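Local coordinates for TodX (PDB 3BS0), which carries toluene and probably related aromatic hydrocarbons across the outer membrane of Pseudomonas putida, as a first step in their biodegradation, at residues 10-14 with 424-428; 24-28 with 44-48. All blocks are in the same frame, centred on the assembly; numbering follows the deposited sequence.

Interaction 1: residues 10-14 with 424-428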
ATOM      1  N   GLY A  10       7.687   5.275  -8.176  1.00 55.61           N
ATOM      2  CA  GLY A  10       8.234   6.388  -8.924  1.00 51.44           C
ATOM      3  C   GLY A  10       7.240   7.045  -9.855  1.00 49.51           C
ATOM      4  O   GLY A  10       6.249   6.439 -10.243  1.00 50.86           O
ATOM      5  N   ALA A  11       7.514   8.288 -10.225  1.00 46.54           N
ATOM      6  CA  ALA A  11       6.626   9.029 -11.102  1.00 43.50           C
ATOM      7  C   ALA A  11       6.545   8.427 -12.508  1.00 41.85           C
ATOM      8  O   ALA A  11       5.490   8.437 -13.121  1.00 42.49           O
ATOM      9  CB  ALA A  11       7.067  10.490 -11.166  1.00 40.49           C
ATOM     10  N   ILE A  12       7.642   7.900 -13.030  1.00 42.52           N
ATOM     11  CA  ILE A  12       7.583   7.316 -14.364  1.00 45.38           C
ATOM     12  C   ILE A  12       7.030   5.887 -14.380  1.00 45.74           C
ATOM     13  O   ILE A  12       6.276   5.511 -15.284  1.00 43.43           O
ATOM     14  CB  ILE A  12       8.971   7.326 -15.081  1.00 46.25           C
ATOM     15  CG1 ILE A  12       9.020   6.196 -16.117  1.00 45.69           C
ATOM     16  CG2 ILE A  12      10.101   7.195 -14.075  1.00 49.36           C
ATOM     17  CD1 ILE A  12       9.836   6.529 -17.357  1.00 49.04           C
ATOM     18  N   SER A  13       7.411   5.101 -13.381  1.00 46.63           N
ATOM     19  CA  SER A  13       6.964   3.725 -13.275  1.00 48.76           C
ATOM     20  C   SER A  13       5.461   3.653 -13.022  1.00 50.40           C
ATOM     21  O   SER A  13       4.804   2.684 -13.404  1.00 50.47           O
ATOM     22  CB  SER A  13       7.716   3.027 -12.140  1.00 52.72           C
ATOM     23  OG  SER A  13       7.418   1.642 -12.090  1.00 54.33           O
ATOM     24  N   ARG A  14       4.919   4.685 -12.382  1.00 50.30           N
ATOM     25  CA  ARG A  14       3.506   4.724 -12.060  1.00 50.56           C
ATOM     26  C   ARG A  14       2.686   5.388 -13.139  1.00 50.59           C
ATOM     27  O   ARG A  14       1.485   5.153 -13.256  1.00 51.55           O
ATOM     28  CB  ARG A  14       3.273   5.459 -10.753  1.00 54.01           C
ATOM     29  CG  ARG A  14       1.806   5.526 -10.397  1.00 60.25           C
ATOM     30  CD  ARG A  14       1.600   5.828  -8.936  1.00 65.21           C
ATOM     31  NE  ARG A  14       2.679   5.283  -8.123  1.00 69.61           N
ATOM     32  CZ  ARG A  14       2.567   4.999  -6.831  1.00 72.14           C
ATOM     33  NH1 ARG A  14       1.414   5.203  -6.205  1.00 75.08           N
ATOM     34  NH2 ARG A  14       3.610   4.523  -6.165  1.00 72.72           N
ATOM     35  N   ASN A 424      -4.315   8.684  -8.000  1.00 44.44           N
ATOM     36  CA  ASN A 424      -2.940   8.703  -7.513  1.00 42.57           C
ATOM     37  C   ASN A 424      -1.994   9.689  -8.184  1.00 43.19           C
ATOM     38  O   ASN A 424      -1.733   9.598  -9.377  1.00 44.46           O
ATOM     39  CB  ASN A 424      -2.343   7.309  -7.609  1.00 41.98           C
ATOM     40  CG  ASN A 424      -2.316   6.616  -6.280  1.00 45.27           C
ATOM     41  OD1 ASN A 424      -3.353   6.474  -5.618  1.00 44.52           O
ATOM     42  ND2 ASN A 424      -1.124   6.179  -5.865  1.00 45.83           N
ATOM     43  N   ALA A 425      -1.460  10.616  -7.399  1.00 42.92           N
ATOM     44  CA  ALA A 425      -0.528  11.596  -7.923  1.00 43.22           C
ATOM     45  C   ALA A 425       0.847  11.375  -7.316  1.00 45.45           C
ATOM     46  O   ALA A 425       0.982  11.243  -6.096  1.00 49.13           O
ATOM     47  CB  ALA A 425      -1.014  12.988  -7.605  1.00 44.77           C
ATOM     48  N   VAL A 426       1.869  11.303  -8.163  1.00 44.32           N
ATOM     49  CA  VAL A 426       3.244  11.131  -7.696  1.00 41.93           C
ATOM     50  C   VAL A 426       3.982  12.232  -8.417  1.00 41.65           C
ATOM     51  O   VAL A 426       3.683  12.512  -9.581  1.00 42.10           O
ATOM     52  CB  VAL A 426       3.900   9.792  -8.144  1.00 41.78           C
ATOM     53  CG1 VAL A 426       5.220   9.600  -7.406  1.00 38.25           C
ATOM     54  CG2 VAL A 426       2.971   8.624  -7.891  1.00 43.22           C
ATOM     55  N   VAL A 427       4.929  12.866  -7.742  1.00 38.43           N
ATOM     56  CA  VAL A 427       5.687  13.923  -8.387  1.00 36.28           C
ATOM     57  C   VAL A 427       7.089  13.921  -7.850  1.00 35.66           C
ATOM     58  O   VAL A 427       7.303  13.707  -6.667  1.00 33.51           O
ATOM     59  CB  VAL A 427       5.074  15.315  -8.138  1.00 36.98           C
ATOM     60  CG1 VAL A 427       5.831  16.370  -8.950  1.00 33.85           C
ATOM     61  CG2 VAL A 427       3.610  15.308  -8.516  1.00 36.29           C
ATOM     62  N   SER A 428       8.057  14.143  -8.723  1.00 34.76           N
ATOM     63  CA  SER A 428       9.423  14.171  -8.244  1.00 37.77           C
ATOM     64  C   SER A 428      10.352  15.021  -9.090  1.00 38.69           C
ATOM     65  O   SER A 428      10.197  15.147 -10.309  1.00 38.26           O
ATOM     66  CB  SER A 428       9.981  12.737  -8.101  1.00 33.96           C
ATOM     67  OG  SER A 428       9.875  11.995  -9.301  1.00 32.38           O
TER

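Interaction 2: residues 24-28 with 44-48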
ATOM      1  N   TYR A  24      14.765   2.426 -17.490  1.00 46.56           N
ATOM      2  CA  TYR A  24      15.016   3.423 -16.453  1.00 43.89           C
ATOM      3  C   TYR A  24      13.740   3.909 -15.776  1.00 42.60           C
ATOM      4  O   TYR A  24      12.880   4.544 -16.387  1.00 40.63           O
ATOM      5  CB  TYR A  24      15.804   4.635 -16.959  1.00 41.34           C
ATOM      6  CG  TYR A  24      16.408   5.404 -15.793  1.00 42.51           C
ATOM      7  CD1 TYR A  24      17.127   4.728 -14.792  1.00 41.61           C
ATOM      8  CD2 TYR A  24      16.224   6.779 -15.647  1.00 40.39           C
ATOM      9  CE1 TYR A  24      17.631   5.399 -13.678  1.00 37.72           C
ATOM     10  CE2 TYR A  24      16.737   7.460 -14.528  1.00 37.68           C
ATOM     11  CZ  TYR A  24      17.431   6.755 -13.550  1.00 36.79           C
ATOM     12  OH  TYR A  24      17.905   7.379 -12.418  1.00 37.14           O
ATOM     13  N   THR A  25      13.648   3.594 -14.491  1.00 41.05           N
ATOM     14  CA  THR A  25      12.506   3.945 -13.677  1.00 40.25           C
ATOM     15  C   THR A  25      12.909   5.021 -12.666  1.00 39.35           C
ATOM     16  O   THR A  25      12.072   5.641 -12.026  1.00 38.21           O
ATOM     17  CB  THR A  25      11.982   2.663 -12.985  1.00 40.95           C
ATOM     18  OG1 THR A  25      10.889   2.137 -13.753  1.00 41.15           O
ATOM     19  CG2 THR A  25      11.553   2.933 -11.544  1.00 43.06           C
ATOM     20  N   GLY A  26      14.209   5.255 -12.547  1.00 38.48           N
ATOM     21  CA  GLY A  26      14.673   6.264 -11.622  1.00 37.01           C
ATOM     22  C   GLY A  26      15.152   5.621 -10.348  1.00 38.61           C
ATOM     23  O   GLY A  26      15.296   4.401 -10.292  1.00 41.68           O
ATOM     24  N   ASN A  27      15.390   6.427  -9.321  1.00 38.28           N
ATOM     25  CA  ASN A  27      15.872   5.903  -8.052  1.00 38.65           C
ATOM     26  C   ASN A  27      14.944   4.885  -7.385  1.00 39.58           C
ATOM     27  O   ASN A  27      15.406   4.054  -6.604  1.00 38.26           O
ATOM     28  CB  ASN A  27      16.161   7.056  -7.098  1.00 38.59           C
ATOM     29  CG  ASN A  27      17.403   7.831  -7.487  1.00 37.89           C
ATOM     30  OD1 ASN A  27      17.976   7.617  -8.556  1.00 33.62           O
ATOM     31  ND2 ASN A  27      17.827   8.741  -6.618  1.00 36.95           N
ATOM     32  N   ALA A  28      13.650   4.926  -7.709  1.00 39.64           N
ATOM     33  CA  ALA A  28      12.685   3.993  -7.111  1.00 38.55           C
ATOM     34  C   ALA A  28      12.949   2.528  -7.479  1.00 40.29           C
ATOM     35  O   ALA A  28      12.435   1.617  -6.832  1.00 37.88           O
ATOM     36  CB  ALA A  28      11.271   4.379  -7.507  1.00 36.15           C
ATOM     37  N   ASN A  44      25.540  10.865 -10.665  1.00 39.03           N
ATOM     38  CA  ASN A  44      24.838  10.501  -9.448  1.00 39.88           C
ATOM     39  C   ASN A  44      23.457  11.118  -9.524  1.00 38.29           C
ATOM     40  O   ASN A  44      23.299  12.216 -10.051  1.00 38.68           O
ATOM     41  CB  ASN A  44      25.617  11.024  -8.243  1.00 42.71           C
ATOM     42  CG  ASN A  44      27.051  10.523  -8.224  1.00 44.75           C
ATOM     43  OD1 ASN A  44      27.957  11.228  -7.780  1.00 50.14           O
ATOM     44  ND2 ASN A  44      27.264   9.297  -8.703  1.00 43.56           N
ATOM     45  N   GLN A  45      22.454  10.416  -9.008  1.00 37.07           N
ATOM     46  CA  GLN A  45      21.094  10.922  -9.096  1.00 36.74           C
ATOM     47  C   GLN A  45      20.423  11.195  -7.774  1.00 35.02           C
ATOM     48  O   GLN A  45      20.203  10.293  -6.989  1.00 37.17           O
ATOM     49  CB  GLN A  45      20.216   9.947  -9.890  1.00 39.39           C
ATOM     50  CG  GLN A  45      20.542   9.778 -11.388  1.00 41.02           C
ATOM     51  CD  GLN A  45      21.732   8.872 -11.663  1.00 43.75           C
ATOM     52  OE1 GLN A  45      21.919   7.852 -11.005  1.00 45.35           O
ATOM     53  NE2 GLN A  45      22.537   9.238 -12.656  1.00 48.06           N
ATOM     54  N   PHE A  46      20.086  12.449  -7.523  1.00 35.55           N
ATOM     55  CA  PHE A  46      19.391  12.784  -6.296  1.00 35.93           C
ATOM     56  C   PHE A  46      17.901  12.871  -6.636  1.00 35.86           C
ATOM     57  O   PHE A  46      17.535  13.544  -7.606  1.00 37.75           O
ATOM     58  CB  PHE A  46      19.867  14.127  -5.739  1.00 34.48           C
ATOM     59  CG  PHE A  46      19.031  14.612  -4.601  1.00 35.36           C
ATOM     60  CD1 PHE A  46      19.235  14.127  -3.318  1.00 34.95           C
ATOM     61  CD2 PHE A  46      17.970  15.475  -4.829  1.00 36.44           C
ATOM     62  CE1 PHE A  46      18.397  14.485  -2.280  1.00 34.26           C
ATOM     63  CE2 PHE A  46      17.128  15.838  -3.795  1.00 38.59           C
ATOM     64  CZ  PHE A  46      17.345  15.337  -2.516  1.00 36.66           C
ATOM     65  N   GLU A  47      17.044  12.202  -5.863  1.00 34.74           N
ATOM     66  CA  GLU A  47      15.601  12.247  -6.151  1.00 35.62           C
ATOM     67  C   GLU A  47      14.702  12.634  -4.985  1.00 33.49           C
ATOM     68  O   GLU A  47      14.846  12.131  -3.871  1.00 32.22           O
ATOM     69  CB  GLU A  47      15.118  10.918  -6.749  1.00 38.87           C
ATOM     70  CG  GLU A  47      15.066  10.913  -8.282  1.00 44.60           C
ATOM     71  CD  GLU A  47      14.418   9.650  -8.858  1.00 47.30           C
ATOM     72  OE1 GLU A  47      13.270   9.337  -8.470  1.00 49.37           O
ATOM     73  OE2 GLU A  47      15.052   8.978  -9.703  1.00 46.16           O
ATOM     74  N   LEU A  48      13.763  13.535  -5.272  1.00 33.31           N
ATOM     75  CA  LEU A  48      12.822  14.056  -4.289  1.00 33.83           C
ATOM     76  C   LEU A  48      11.398  14.051  -4.801  1.00 34.07           C
ATOM     77  O   LEU A  48      11.109  14.637  -5.848  1.00 35.19           O
ATOM     78  CB  LEU A  48      13.213  15.482  -3.908  1.00 35.78           C
ATOM     79  CG  LEU A  48      13.870  15.561  -2.535  1.00 37.96           C
ATOM     80  CD1 LEU A  48      14.510  16.920  -2.347  1.00 41.22           C
ATOM     81  CD2 LEU A  48      12.805  15.304  -1.460  1.00 37.50           C
TER

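Interaction 1: residues 10-14 with 424-428
Asn424 meets Arg14 at the edge of its guanidinium, the two flat groups nearly coplanar at 15° between planes. Arg14 NH1 lies 2.7 Å from the atom modelled as ND2 of Asn424; the assignment of O and N in the Asn424 amide is uncertain, and with the two exchanged the approach of Arg14 NH1 could be a hydrogen bond. Arg14 also has long, weak ion pairs to Glu7 and Asp51. Two residues on, Val426 occupies the middle of the contact. Its CG2 sits over one face of the guanidinium, 3.3 Å from Arg14 CD and 3.4 Å from Arg14 NE, and the two side chains cross at about a right angle. Because CG1 stands anti to the Val426 backbone N (chi1 -170°), this second branch is turned to the start of the helical turn, 3.9 Å from Ala11 N and 4.3 Å from Ala11 CB. Ser428 closes the row, its OG 3.7 Å from Ala11 CB. Asn393, on strand 390-405, touches both Ala11 and Ser428. Within 10-14 a backbone bond from Arg14 N to Gly10 O (3.1 Å) ties the turn together. Every second residue of the strand faces inward, while Ala425 and Val427 point away. This is the arrangement of a FadL-family outer-membrane barrel, in which an N-terminal hatch sits inside the barrel and rests against its wall.

Interaction 2: residues 24-28 with 44-48
Asn27 and Glu47 stack amide on carboxylate, their planes 21° apart, where the N-terminal hatch of this FadL-family barrel meets the first residues of strand 44-60. Asn27 grips the strand twice. Its backbone N donates to Glu47 OE2 (2.6 Å, nearly straight at 175°), approaching from above the carboxylate plane. Its side chain bonds the backbone, ND2 to Gln45 O at 2.9 Å; the acceptor lies in the Asn27 amide plane, but the donor sits well above the plane of the Gln45 carbonyl. With Asn27 CG anti to its own carbonyl carbon (chi1 -72°), the amide is laid across the Glu47 chain at a slant, ND2 3.5 Å from Glu47 CB. The same ND2 also bonds Ser85 on the neighbouring strand 80-90. An alanine in place of Glu47 would be likely to leave Asn27 N without its acceptor and the Asn27 amide without the group stacked on it. Gly26 has backbone angles (positive phi) that call for glycine by themselves, and a CB there would also come up against Glu47 OE2, which lies 3.3 Å from Gly26 CA. Tyr24 crosses Gln45 with ring and amide steeply inclined, OH 3.7 Å from Gln45 CG, while Gly26 N sits 3.5 Å above the plane of the Tyr24 ring, over its centre.

In the fold
From the N terminus, the chain first makes the short helix 11-15, which rests on strand 417-433 near the C terminus, so interaction 1 closes a loop of some 400 residues that takes in nearly the whole barrel. Interaction 2 follows within that span and closes a much smaller loop, from 24-28 to the start of strand 44-60; the two nest without crossing. Their wall strands, 44-60 and 417-433, are antiparallel neighbours at the seam where the barrel's first and last strands meet, so both contacts hold the hatch against that seam. Their centres are about 12 Å apart, and they touch directly: Ile12 and Ser13 pack on Thr25, Gly10 on Ala28, and Ser428 on Leu48.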